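Local coordinates for urocanate hydratase (PDB 7NED), which hydrates thiourocanate in the bacterial breakdown of ergothioneine, with NAD+ as bound cofactor, and also binds urocanate, at residues Q19-R24 with T495-G500; T139-Q144 with N377-N382; I363-E368 with G422-P427; L413-M418 with G426-S431. All blocks are in the same frame, centred on the assembly; numbering follows the deposited sequence.

Contact 1 comes first along the chain: it brings helix 17-31 against strand 490-498 and so closes a loop spanning most of the protein, inside which the other three nest. Contact 2 joins helix 133-150 of the Rossmann-like part to helix 378-390 of the C-terminal part. Contact 3 starts on helix 360-373, within the loop of contact 2, and ends beyond it at 422-427, so these two cross. Contact 4, the shortest closure, opens after contact 2 has closed and turns helix 407-420 back onto strand 428-441. It shares Gly426 and Pro427 with contact 3, and its strand neighbours that of contact 1 in the mixed sheet.

Contact 1 (Q19-R24 with T495-G500); sequences QEALLR and TLVADG
Ala21 of helix 17-31 meets Val497 of strand 490-498, methyl against isopropyl. Ala21 CB comes to 3.5 Å from Val497 CG2 and to 3.7 Å from Val497 CG1, so it sits against both branches of the fork. Val497 holds CG1 anti to its backbone N (chi1 -179°), which turns the pair of methyls up to the helix together. Two residues earlier on the strand, Thr495 offers its methyl: Thr495 CG2 lies 4.0 Å from Leu22 CD2, the two side chains sliding past one another in opposite directions. The hydroxyl of Thr495 is used differently, in a hydrogen bond with Gln128.

The polar groups of each segment are used within it or by neighbours other than the facing segment; on the strand, Val497 N bonds to Asp474 OD1. Arg24 NE gives a hydrogen bond of 2.8 Å, part of a salt bridge, to Glu20 OE2, which lies at the edge of the guanidinium nearly in its plane and uses its anti lone pair. Arg24 NH2 adds a weak bond to the same oxygen. Glu20 has a second positive partner in Arg13, and Arg24 NH1 reaches the carbonyls of Gly9 and Leu356, which probably restricts rotation of the guanidinium.

Thr495 and Val497, two apart, both present their side chains to helix 17-31, while Leu496 and Ala498 touch helix 502-525 on the other face. This is the alternation of a strand inside a layered alpha/beta fold, here a mixed sheet with helices packed on both faces.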
loop_
_atom_site.group_PDB
_atom_site.type_symbol
_atom_site.label_atom_id
_atom_site.label_comp_id
_atom_site.label_asym_id
_atom_site.label_seq_id
_atom_site.Cartn_x
_atom_site.Cartn_y
_atom_site.Cartn_z
ATOM N N GLN A 19 8.097 -24.346 3.428
ATOM C CA GLN A 19 6.795 -24.397 2.793
ATOM C C GLN A 19 5.788 -25.081 3.716
ATOM O O GLN A 19 4.655 -24.613 3.883
ATOM C CB GLN A 19 6.890 -25.149 1.467
ATOM C CG GLN A 19 7.922 -24.580 0.450
ATOM C CD GLN A 19 9.298 -25.200 0.603
ATOM O OE1 GLN A 19 9.805 -25.377 1.710
ATOM N NE2 GLN A 19 9.906 -25.545 -0.517
ATOM N N GLU A 20 6.198 -26.183 4.327
ATOM C CA GLU A 20 5.304 -26.895 5.241
ATOM C C GLU A 20 4.827 -25.984 6.373
ATOM O O GLU A 20 3.667 -26.066 6.820
ATOM C CB GLU A 20 6.036 -28.113 5.797
ATOM C CG GLU A 20 5.207 -28.964 6.776
ATOM C CD GLU A 20 4.209 -29.893 6.062
ATOM O OE1 GLU A 20 4.441 -30.239 4.881
ATOM O OE2 GLU A 20 3.203 -30.309 6.699
ATOM N N ALA A 21 5.720 -25.124 6.872
ATOM C CA ALA A 21 5.360 -24.250 7.979
ATOM C C ALA A 21 4.196 -23.352 7.590
ATOM O O ALA A 21 3.214 -23.227 8.335
ATOM C CB ALA A 21 6.569 -23.418 8.430
ATOM N N LEU A 22 4.261 -22.763 6.389
ATOM C CA LEU A 22 3.178 -21.896 5.964
ATOM C C LEU A 22 1.891 -22.686 5.784
ATOM O O LEU A 22 0.812 -22.181 6.104
ATOM C CB LEU A 22 3.543 -21.159 4.663
ATOM C CG LEU A 22 4.837 -20.342 4.786
ATOM C CD1 LEU A 22 5.180 -19.623 3.449
ATOM C CD2 LEU A 22 4.766 -19.334 5.967
ATOM N N LEU A 23 1.981 -23.897 5.223
ATOM C CA LEU A 23 0.779 -24.725 5.056
ATOM C C LEU A 23 0.157 -25.040 6.412
ATOM O O LEU A 23 -1.065 -24.929 6.600
ATOM C CB LEU A 23 1.121 -26.035 4.319
ATOM C CG LEU A 23 -0.040 -27.041 4.194
ATOM C CD1 LEU A 23 -1.230 -26.385 3.435
ATOM C CD2 LEU A 23 0.430 -28.298 3.497
ATOM N N ARG A 24 0.984 -25.393 7.379
ATOM C CA ARG A 24 0.436 -25.692 8.703
ATOM C C ARG A 24 -0.117 -24.458 9.386
ATOM O O ARG A 24 -1.056 -24.560 10.180
ATOM C CB ARG A 24 1.502 -26.346 9.569
ATOM C CG ARG A 24 1.828 -27.727 9.054
ATOM C CD ARG A 24 2.762 -28.469 10.005
ATOM N NE ARG A 24 3.133 -29.756 9.411
ATOM C CZ ARG A 24 3.671 -30.766 10.098
ATOM N NH1 ARG A 24 3.919 -30.648 11.416
ATOM N NH2 ARG A 24 3.962 -31.892 9.468
ATOM N N THR A 495 6.124 -13.401 8.426
ATOM C CA THR A 495 6.310 -14.716 9.056
ATOM C C THR A 495 7.708 -15.196 8.718
ATOM O O THR A 495 8.185 -14.997 7.586
ATOM C CB THR A 495 5.280 -15.739 8.550
ATOM O OG1 THR A 495 3.967 -15.290 8.899
ATOM C CG2 THR A 495 5.528 -17.092 9.152
ATOM N N LEU A 496 8.365 -15.792 9.710
ATOM C CA LEU A 496 9.684 -16.400 9.582
ATOM C C LEU A 496 9.589 -17.846 10.006
ATOM O O LEU A 496 8.824 -18.179 10.921
ATOM C CB LEU A 496 10.726 -15.693 10.445
ATOM C CG LEU A 496 11.050 -14.277 9.946
ATOM C CD1 LEU A 496 11.663 -13.479 11.097
ATOM C CD2 LEU A 496 12.029 -14.349 8.745
ATOM N N VAL A 497 10.364 -18.706 9.347
ATOM C CA VAL A 497 10.411 -20.123 9.707
ATOM C C VAL A 497 11.808 -20.396 10.224
ATOM O O VAL A 497 12.792 -20.250 9.486
ATOM C CB VAL A 497 10.077 -21.039 8.523
ATOM C CG1 VAL A 497 10.114 -22.523 8.992
ATOM C CG2 VAL A 497 8.736 -20.663 7.915
ATOM N N ALA A 498 11.897 -20.751 11.492
ATOM C CA ALA A 498 13.157 -21.172 12.099
ATOM C C ALA A 498 13.228 -22.684 11.926
ATOM O O ALA A 498 12.770 -23.450 12.778
ATOM C CB ALA A 498 13.212 -20.761 13.565
ATOM N N ASP A 499 13.759 -23.117 10.787
ATOM C CA ASP A 499 13.835 -24.529 10.460
ATOM C C ASP A 499 15.171 -25.139 10.833
ATOM O O ASP A 499 15.432 -26.290 10.481
ATOM C CB ASP A 499 13.537 -24.761 8.960
ATOM C CG ASP A 499 14.573 -24.142 8.042
ATOM O OD1 ASP A 499 15.545 -23.522 8.536
ATOM O OD2 ASP A 499 14.431 -24.300 6.798
ATOM N N GLY A 500 16.007 -24.415 11.554
ATOM C CA GLY A 500 17.265 -24.950 12.002
ATOM C C GLY A 500 18.466 -24.689 11.115
ATOM O O GLY A 500 19.598 -24.790 11.602
#

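Contact 2 (T139-Q144 with N377-N382); sequences TYEIFQ and NEVIAN
Tyr140 reaches from helix 133-150 to Asn382 of helix 378-390 and donates its phenol proton to Asn382 OD1, with Tyr140 OH 2.9 Å from that oxygen. The donor lies in the carbonyl plane, on a lone pair, with a C=O...donor angle of 145°. Ring and amide planes are turned 33° apart, and the amide oxygen meets the ring at its edge. Both side chains have CG anti to the backbone N, Tyr140 with chi1 169°, which extends them toward each other. Over one face of the phenol ring lies Gln144 CG, a turn further along the same helix. A phenylalanine here would probably keep much of the ring's packing but leave Asn382 OD1 without its donor, letting the amide turn. Beside this bond, the bent chain of Glu141 puts OE1 4.0 Å from Val379 CG1, a looser touch; Glu141 OE1 also takes a weak hydrogen bond from Gln137 NE2. Helix 378-390 is started by Asn377, the N-cap, whose OD1 accepts from Ile380 N from above the carbonyl plane. Around the pair, Trp383 meets the Tyr140 ring obliquely, helix 172-178 packs against Tyr140 and Phe143, and helix 335-344 receives Glu141 and Ile142.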
loop_
_atom_site.group_PDB
_atom_site.type_symbol
_atom_site.label_atom_id
_atom_site.label_comp_id
_atom_site.label_asym_id
_atom_site.label_seq_id
_atom_site.Cartn_x
_atom_site.Cartn_y
_atom_site.Cartn_z
ATOM N N THR A 139 -3.626 -7.244 26.116
ATOM C CA THR A 139 -4.711 -6.830 27.001
ATOM C C THR A 139 -4.247 -6.796 28.453
ATOM O O THR A 139 -4.582 -5.878 29.217
ATOM C CB THR A 139 -5.882 -7.803 26.825
ATOM O OG1 THR A 139 -6.206 -7.864 25.416
ATOM C CG2 THR A 139 -7.107 -7.346 27.617
ATOM N N TYR A 140 -3.487 -7.799 28.856
ATOM C CA TYR A 140 -2.936 -7.803 30.199
ATOM C C TYR A 140 -2.039 -6.575 30.424
ATOM O O TYR A 140 -2.121 -5.914 31.476
ATOM C CB TYR A 140 -2.219 -9.137 30.403
ATOM C CG TYR A 140 -1.359 -9.234 31.636
ATOM C CD1 TYR A 140 -0.001 -9.012 31.572
ATOM C CD2 TYR A 140 -1.926 -9.548 32.878
ATOM C CE1 TYR A 140 0.793 -9.100 32.717
ATOM C CE2 TYR A 140 -1.148 -9.632 34.013
ATOM C CZ TYR A 140 0.206 -9.420 33.927
ATOM O OH TYR A 140 0.991 -9.504 35.047
ATOM N N GLU A 141 -1.218 -6.219 29.430
ATOM C CA GLU A 141 -0.384 -5.019 29.551
ATOM C C GLU A 141 -1.229 -3.747 29.588
ATOM O O GLU A 141 -0.853 -2.769 30.241
ATOM C CB GLU A 141 0.621 -4.930 28.388
ATOM C CG GLU A 141 1.790 -5.959 28.387
ATOM C CD GLU A 141 2.544 -6.072 29.727
ATOM O OE1 GLU A 141 2.903 -7.232 30.128
ATOM O OE2 GLU A 141 2.758 -5.012 30.370
ATOM N N ILE A 142 -2.363 -3.724 28.886
ATOM C CA ILE A 142 -3.286 -2.593 29.047
ATOM C C ILE A 142 -3.774 -2.511 30.486
ATOM O O ILE A 142 -3.755 -1.438 31.107
ATOM C CB ILE A 142 -4.478 -2.698 28.076
ATOM C CG1 ILE A 142 -4.031 -2.555 26.627
ATOM C CG2 ILE A 142 -5.544 -1.643 28.438
ATOM C CD1 ILE A 142 -5.098 -3.005 25.612
ATOM N N PHE A 143 -4.287 -3.635 31.012
ATOM C CA PHE A 143 -4.789 -3.635 32.384
ATOM C C PHE A 143 -3.688 -3.250 33.372
ATOM O O PHE A 143 -3.926 -2.456 34.297
ATOM C CB PHE A 143 -5.377 -5.002 32.732
ATOM C CG PHE A 143 -6.658 -5.327 31.993
ATOM C CD1 PHE A 143 -7.435 -4.325 31.439
ATOM C CD2 PHE A 143 -7.086 -6.633 31.870
ATOM C CE1 PHE A 143 -8.624 -4.633 30.752
ATOM C CE2 PHE A 143 -8.276 -6.943 31.181
ATOM C CZ PHE A 143 -9.035 -5.933 30.622
ATOM N N GLN A 144 -2.456 -3.746 33.163
ATOM C CA GLN A 144 -1.372 -3.412 34.093
ATOM C C GLN A 144 -0.962 -1.947 33.992
ATOM O O GLN A 144 -0.634 -1.325 35.013
ATOM C CB GLN A 144 -0.153 -4.312 33.891
ATOM C CG GLN A 144 -0.389 -5.773 34.349
ATOM C CD GLN A 144 -0.675 -5.923 35.851
ATOM O OE1 GLN A 144 -1.690 -5.435 36.361
ATOM N NE2 GLN A 144 0.200 -6.631 36.551
ATOM N N ASN A 377 14.900 -9.132 32.519
ATOM C CA ASN A 377 13.692 -8.524 31.972
ATOM C C ASN A 377 12.546 -9.089 32.786
ATOM O O ASN A 377 12.008 -10.149 32.474
ATOM C CB ASN A 377 13.541 -8.848 30.490
ATOM C CG ASN A 377 12.298 -8.256 29.895
ATOM O OD1 ASN A 377 11.337 -7.945 30.603
ATOM N ND2 ASN A 377 12.309 -8.077 28.581
ATOM N N GLU A 378 12.210 -8.411 33.887
ATOM C CA GLU A 378 11.237 -9.003 34.785
ATOM C C GLU A 378 9.843 -9.018 34.167
ATOM O O GLU A 378 9.009 -9.854 34.544
ATOM C CB GLU A 378 11.254 -8.266 36.126
ATOM C CG GLU A 378 12.362 -8.763 37.042
ATOM C CD GLU A 378 12.573 -7.894 38.285
ATOM O OE1 GLU A 378 11.571 -7.443 38.887
ATOM O OE2 GLU A 378 13.745 -7.670 38.667
ATOM N N VAL A 379 9.582 -8.135 33.201
ATOM C CA VAL A 379 8.271 -8.108 32.561
ATOM C C VAL A 379 8.039 -9.385 31.767
ATOM O O VAL A 379 7.050 -10.096 31.989
ATOM C CB VAL A 379 8.127 -6.857 31.683
ATOM C CG1 VAL A 379 6.755 -6.828 31.030
ATOM C CG2 VAL A 379 8.314 -5.633 32.550
ATOM N N ILE A 380 8.930 -9.685 30.815
ATOM C CA ILE A 380 8.752 -10.911 30.047
ATOM C C ILE A 380 8.835 -12.129 30.949
ATOM O O ILE A 380 8.134 -13.125 30.718
ATOM C CB ILE A 380 9.741 -11.015 28.866
ATOM C CG1 ILE A 380 9.271 -12.142 27.925
ATOM C CG2 ILE A 380 11.184 -11.339 29.297
ATOM C CD1 ILE A 380 7.915 -11.888 27.237
ATOM N N ALA A 381 9.688 -12.085 31.980
ATOM C CA ALA A 381 9.804 -13.233 32.891
ATOM C C ALA A 381 8.494 -13.495 33.618
ATOM O O ALA A 381 8.029 -14.637 33.696
ATOM C CB ALA A 381 10.934 -13.000 33.897
ATOM N N ASN A 382 7.884 -12.442 34.153
ATOM C CA ASN A 382 6.546 -12.552 34.729
ATOM C C ASN A 382 5.553 -13.104 33.714
ATOM O O ASN A 382 4.786 -14.021 34.021
ATOM C CB ASN A 382 6.083 -11.181 35.236
ATOM C CG ASN A 382 4.605 -11.165 35.666
ATOM O OD1 ASN A 382 3.751 -10.489 35.029
ATOM N ND2 ASN A 382 4.284 -11.920 36.719
#

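Contact 3 (I363-E368 with G422-P427); sequences IHAIDE and GKLQGP
Lys423 makes the first, light touch on Ala365 of helix 360-373: its backbone carbonyl, Lys423 O, lies 4.4 Å from Ala365 CB. The lysine chain itself is extended and leads away from the helix, toward a long, weak ion pair with Glu421.

Leu424 is the residue that carries the contact. Its CG stands anti to the carbonyl carbon (chi1 -60°), and from there both methyls reach the helix at different places. Leu424 CD2 is the branch between two residues, 3.9 Å from Ala365 CB and 4.1 Å from Ile366 CG1. The other branch, Leu424 CD1, touches the end of Ile366, 4.1 Å from Ile366 CD1. The leucine and isoleucine chains cross at about a right angle, and both methyls of the leucine lie against Ile366 CG1 from one side. Leu424 also touches Val415, Met418 and Val419 of helix 407-420, Val415 through the same CD1 branch. An alanine in its place would probably open a gap between the two helices, leaving Ile366 and Ala365 without the methyls they pack on.

Next along, Gln425 turns to the solvent side, and its backbone N is hydrogen-bonded to Asp362 near the start of helix 360-373. Pro427 packs on Leu356 as the chain enters strand 428-441.

With no hydrogen bond between the segments, the grip rests on aliphatic carbon at ordinary van der Waals distances. One leucine fills the seam between a loop and a helix, so the fit depends on its shape rather than on direction-bound polar bonds.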
loop_
_atom_site.group_PDB
_atom_site.type_symbol
_atom_site.label_atom_id
_atom_site.label_comp_id
_atom_site.label_asym_id
_atom_site.label_seq_id
_atom_site.Cartn_x
_atom_site.Cartn_y
_atom_site.Cartn_z
ATOM N N ILE A 363 7.158 -25.594 22.968
ATOM C CA ILE A 363 6.865 -24.298 23.581
ATOM C C ILE A 363 7.487 -24.232 24.967
ATOM O O ILE A 363 8.116 -23.235 25.331
ATOM C CB ILE A 363 5.337 -24.052 23.616
ATOM C CG1 ILE A 363 4.792 -23.952 22.188
ATOM C CG2 ILE A 363 4.968 -22.772 24.428
ATOM C CD1 ILE A 363 5.396 -22.793 21.333
ATOM N N HIS A 364 7.363 -25.314 25.758
ATOM C CA HIS A 364 7.861 -25.254 27.132
ATOM C C HIS A 364 9.380 -25.119 27.175
ATOM O O HIS A 364 9.924 -24.424 28.046
ATOM C CB HIS A 364 7.385 -26.481 27.916
ATOM C CG HIS A 364 5.932 -26.414 28.281
ATOM N ND1 HIS A 364 5.220 -27.501 28.749
ATOM C CD2 HIS A 364 5.061 -25.373 28.271
ATOM C CE1 HIS A 364 3.975 -27.137 29.001
ATOM N NE2 HIS A 364 3.849 -25.851 28.719
ATOM N N ALA A 365 10.083 -25.757 26.243
ATOM C CA ALA A 365 11.529 -25.561 26.174
ATOM C C ALA A 365 11.880 -24.106 25.850
ATOM O O ALA A 365 12.861 -23.558 26.386
ATOM C CB ALA A 365 12.146 -26.512 25.135
ATOM N N ILE A 366 11.105 -23.463 24.964
ATOM C CA ILE A 366 11.400 -22.065 24.665
ATOM C C ILE A 366 11.055 -21.193 25.864
ATOM O O ILE A 366 11.764 -20.218 26.163
ATOM C CB ILE A 366 10.663 -21.619 23.386
ATOM C CG1 ILE A 366 11.117 -22.479 22.192
ATOM C CG2 ILE A 366 10.912 -20.128 23.124
ATOM C CD1 ILE A 366 10.292 -22.259 20.902
ATOM N N ASP A 367 10.000 -21.526 26.560
ATOM C CA ASP A 367 9.627 -20.840 27.767
ATOM C C ASP A 367 10.802 -20.864 28.739
ATOM O O ASP A 367 11.224 -19.891 29.204
ATOM C CB ASP A 367 8.417 -21.507 28.436
ATOM C CG ASP A 367 7.087 -21.183 27.771
ATOM O OD1 ASP A 367 6.975 -20.185 27.074
ATOM O OD2 ASP A 367 6.156 -21.949 27.999
ATOM N N GLU A 368 11.370 -22.024 28.953
ATOM C CA GLU A 368 12.482 -22.155 29.870
ATOM C C GLU A 368 13.706 -21.368 29.392
ATOM O O GLU A 368 14.393 -20.782 30.168
ATOM C CB GLU A 368 12.793 -23.600 30.175
ATOM C CG GLU A 368 11.792 -24.238 31.096
ATOM C CD GLU A 368 11.757 -23.636 32.510
ATOM O OE1 GLU A 368 12.721 -23.061 32.988
ATOM O OE2 GLU A 368 10.759 -23.740 33.184
ATOM N N GLY A 422 18.453 -30.214 17.744
ATOM C CA GLY A 422 17.490 -31.180 18.232
ATOM C C GLY A 422 16.987 -30.927 19.638
ATOM O O GLY A 422 16.429 -31.831 20.261
ATOM N N LYS A 423 17.177 -29.736 20.178
ATOM C CA LYS A 423 16.551 -29.426 21.454
ATOM C C LYS A 423 15.072 -29.110 21.313
ATOM O O LYS A 423 14.371 -29.056 22.325
ATOM C CB LYS A 423 17.259 -28.270 22.153
ATOM C CG LYS A 423 18.683 -28.584 22.583
ATOM C CD LYS A 423 19.278 -27.403 23.316
ATOM C CE LYS A 423 20.732 -27.624 23.623
ATOM N NZ LYS A 423 21.232 -26.427 24.343
ATOM N N LEU A 424 14.597 -28.881 20.096
ATOM C CA LEU A 424 13.181 -28.806 19.777
ATOM C C LEU A 424 12.892 -29.905 18.766
ATOM O O LEU A 424 13.754 -30.250 17.965
ATOM C CB LEU A 424 12.811 -27.420 19.192
ATOM C CG LEU A 424 13.110 -26.267 20.154
ATOM C CD1 LEU A 424 13.103 -24.880 19.477
ATOM C CD2 LEU A 424 12.125 -26.297 21.278
ATOM N N GLN A 425 11.673 -30.431 18.787
ATOM C CA GLN A 425 11.351 -31.583 17.955
ATOM C C GLN A 425 11.243 -31.205 16.494
ATOM O O GLN A 425 11.477 -32.043 15.615
ATOM C CB GLN A 425 10.019 -32.195 18.385
ATOM C CG GLN A 425 9.990 -32.668 19.803
ATOM C CD GLN A 425 10.131 -34.164 19.958
ATOM O OE1 GLN A 425 10.471 -34.885 19.014
ATOM N NE2 GLN A 425 9.881 -34.636 21.173
ATOM N N GLY A 426 10.824 -29.981 16.214
ATOM C CA GLY A 426 10.552 -29.565 14.863
ATOM C C GLY A 426 10.701 -28.068 14.746
ATOM O O GLY A 426 10.907 -27.357 15.737
ATOM N N PRO A 427 10.561 -27.554 13.529
ATOM C CA PRO A 427 10.761 -26.120 13.308
ATOM C C PRO A 427 9.740 -25.256 14.029
ATOM O O PRO A 427 8.662 -25.695 14.429
ATOM C CB PRO A 427 10.626 -25.969 11.782
ATOM C CG PRO A 427 10.991 -27.336 11.262
ATOM C CD PRO A 427 10.378 -28.288 12.272
#

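Contact 4 (L413-M418 with G426-S431); sequences LAVNQM and GPIAFS
Phe430 turns the edge of its ring to Val415: Val415 CB lies in the plane of the ring, 3.7 Å from Phe430 CZ. The two side chains come from opposite directions, the phenyl from strand 428-441 and the valine from helix 407-420. The ring also meets that of Phe351, on the neighbouring strand, with the two planes about 15° apart. The amide of Asn416, next on the helix, is held at both ends, OD1 by Gly500 N and ND2 by Asp505 and the carbonyl of Ser501.

Both branches of Val415 touch Phe430, and CG1, anti to the backbone N (chi1 165°), also meets Ile428: Val415 CG1 comes to 3.6 Å from Ile428 CG1, the side chains crossing at about a right angle, and to 3.9 Å from Phe430 CE1. The other branch, Val415 CG2, is 3.9 Å from Phe430 CZ. The valine sits between Ile428 and Phe430, which point to the helix from alternate positions on the strand, and Ile366 of helix 360-373 touches both Val415 and Ile428.

Only carbon meets carbon between the segments, and all three residues are buried. The polar groups of the strand backbone go instead to neighbouring strands, Phe430 to Leu496 and Ala429 to Val354. Between these segments the hold is methyl and ring-edge packing alone; Asn416 adds the helix's polar tie to the end of strand 490-498.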
loop_
_atom_site.group_PDB
_atom_site.type_symbol
_atom_site.label_atom_id
_atom_site.label_comp_id
_atom_site.label_asym_id
_atom_site.label_seq_id
_atom_site.Cartn_x
_atom_site.Cartn_y
_atom_site.Cartn_z
ATOM N N LEU A 413 17.127 -16.378 17.005
ATOM C CA LEU A 413 18.392 -17.065 16.726
ATOM C C LEU A 413 18.631 -18.233 17.701
ATOM O O LEU A 413 19.052 -19.318 17.284
ATOM C CB LEU A 413 19.560 -16.074 16.790
ATOM C CG LEU A 413 19.634 -15.103 15.601
ATOM C CD1 LEU A 413 20.791 -14.131 15.832
ATOM C CD2 LEU A 413 19.745 -15.807 14.257
ATOM N N ALA A 414 18.403 -18.019 19.003
ATOM C CA ALA A 414 18.525 -19.123 19.971
ATOM C C ALA A 414 17.602 -20.273 19.596
ATOM O O ALA A 414 18.028 -21.435 19.580
ATOM C CB ALA A 414 18.232 -18.640 21.395
ATOM N N VAL A 415 16.352 -19.966 19.232
ATOM C CA VAL A 415 15.388 -21.022 18.923
ATOM C C VAL A 415 15.811 -21.773 17.673
ATOM O O VAL A 415 15.714 -23.010 17.614
ATOM C CB VAL A 415 13.975 -20.440 18.774
ATOM C CG1 VAL A 415 13.045 -21.440 18.095
ATOM C CG2 VAL A 415 13.409 -20.008 20.152
ATOM N N ASN A 416 16.262 -21.040 16.637
ATOM C CA ASN A 416 16.732 -21.721 15.440
ATOM C C ASN A 416 17.886 -22.658 15.766
ATOM O O ASN A 416 17.981 -23.758 15.211
ATOM C CB ASN A 416 17.146 -20.710 14.355
ATOM C CG ASN A 416 17.188 -21.345 12.988
ATOM O OD1 ASN A 416 16.187 -21.906 12.532
ATOM N ND2 ASN A 416 18.343 -21.268 12.321
ATOM N N GLN A 417 18.808 -22.225 16.616
ATOM C CA GLN A 417 19.861 -23.154 16.990
ATOM C C GLN A 417 19.284 -24.353 17.740
ATOM O O GLN A 417 19.736 -25.492 17.545
ATOM C CB GLN A 417 20.909 -22.455 17.824
ATOM C CG GLN A 417 22.039 -23.364 18.244
ATOM C CD GLN A 417 23.074 -22.611 19.033
ATOM O OE1 GLN A 417 23.063 -21.386 19.060
ATOM N NE2 GLN A 417 23.984 -23.332 19.667
ATOM N N MET A 418 18.271 -24.124 18.584
ATOM C CA MET A 418 17.679 -25.246 19.317
ATOM C C MET A 418 17.031 -26.219 18.358
ATOM O O MET A 418 17.056 -27.435 18.583
ATOM C CB MET A 418 16.652 -24.746 20.338
ATOM C CG MET A 418 17.237 -23.809 21.366
ATOM S SD MET A 418 16.020 -23.118 22.509
ATOM C CE MET A 418 15.121 -24.573 23.072
ATOM N N GLY A 426 10.824 -29.981 16.214
ATOM C CA GLY A 426 10.552 -29.565 14.863
ATOM C C GLY A 426 10.701 -28.068 14.746
ATOM O O GLY A 426 10.907 -27.357 15.737
ATOM N N PRO A 427 10.561 -27.554 13.529
ATOM C CA PRO A 427 10.761 -26.120 13.308
ATOM C C PRO A 427 9.740 -25.256 14.029
ATOM O O PRO A 427 8.662 -25.695 14.429
ATOM C CB PRO A 427 10.626 -25.969 11.782
ATOM C CG PRO A 427 10.991 -27.336 11.262
ATOM C CD PRO A 427 10.378 -28.288 12.272
ATOM N N ILE A 428 10.086 -23.980 14.145
ATOM C CA ILE A 428 9.277 -23.007 14.870
ATOM C C ILE A 428 8.961 -21.862 13.918
ATOM O O ILE A 428 9.850 -21.352 13.224
ATOM C CB ILE A 428 10.001 -22.482 16.125
ATOM C CG1 ILE A 428 10.384 -23.639 17.065
ATOM C CG2 ILE A 428 9.180 -21.379 16.802
ATOM C CD1 ILE A 428 9.168 -24.342 17.725
ATOM N N ALA A 429 7.708 -21.455 13.880
ATOM C CA ALA A 429 7.336 -20.298 13.073
ATOM C C ALA A 429 7.251 -19.092 13.987
ATOM O O ALA A 429 6.728 -19.195 15.099
ATOM C CB ALA A 429 5.999 -20.524 12.373
ATOM N N PHE A 430 7.792 -17.959 13.527
ATOM C CA PHE A 430 7.738 -16.694 14.247
ATOM C C PHE A 430 6.855 -15.709 13.493
ATOM O O PHE A 430 6.921 -15.606 12.265
ATOM C CB PHE A 430 9.127 -16.087 14.409
ATOM C CG PHE A 430 9.966 -16.769 15.451
ATOM C CD1 PHE A 430 10.840 -17.801 15.105
ATOM C CD2 PHE A 430 9.851 -16.389 16.803
ATOM C CE1 PHE A 430 11.611 -18.434 16.110
ATOM C CE2 PHE A 430 10.604 -16.991 17.767
ATOM C CZ PHE A 430 11.473 -18.036 17.425
ATOM N N SER A 431 6.035 -14.972 14.223
ATOM C CA SER A 431 5.293 -13.921 13.533
ATOM C C SER A 431 4.905 -12.881 14.577
ATOM O O SER A 431 5.579 -12.735 15.606
ATOM C CB SER A 431 4.097 -14.510 12.766
ATOM O OG SER A 431 3.405 -13.499 12.010
#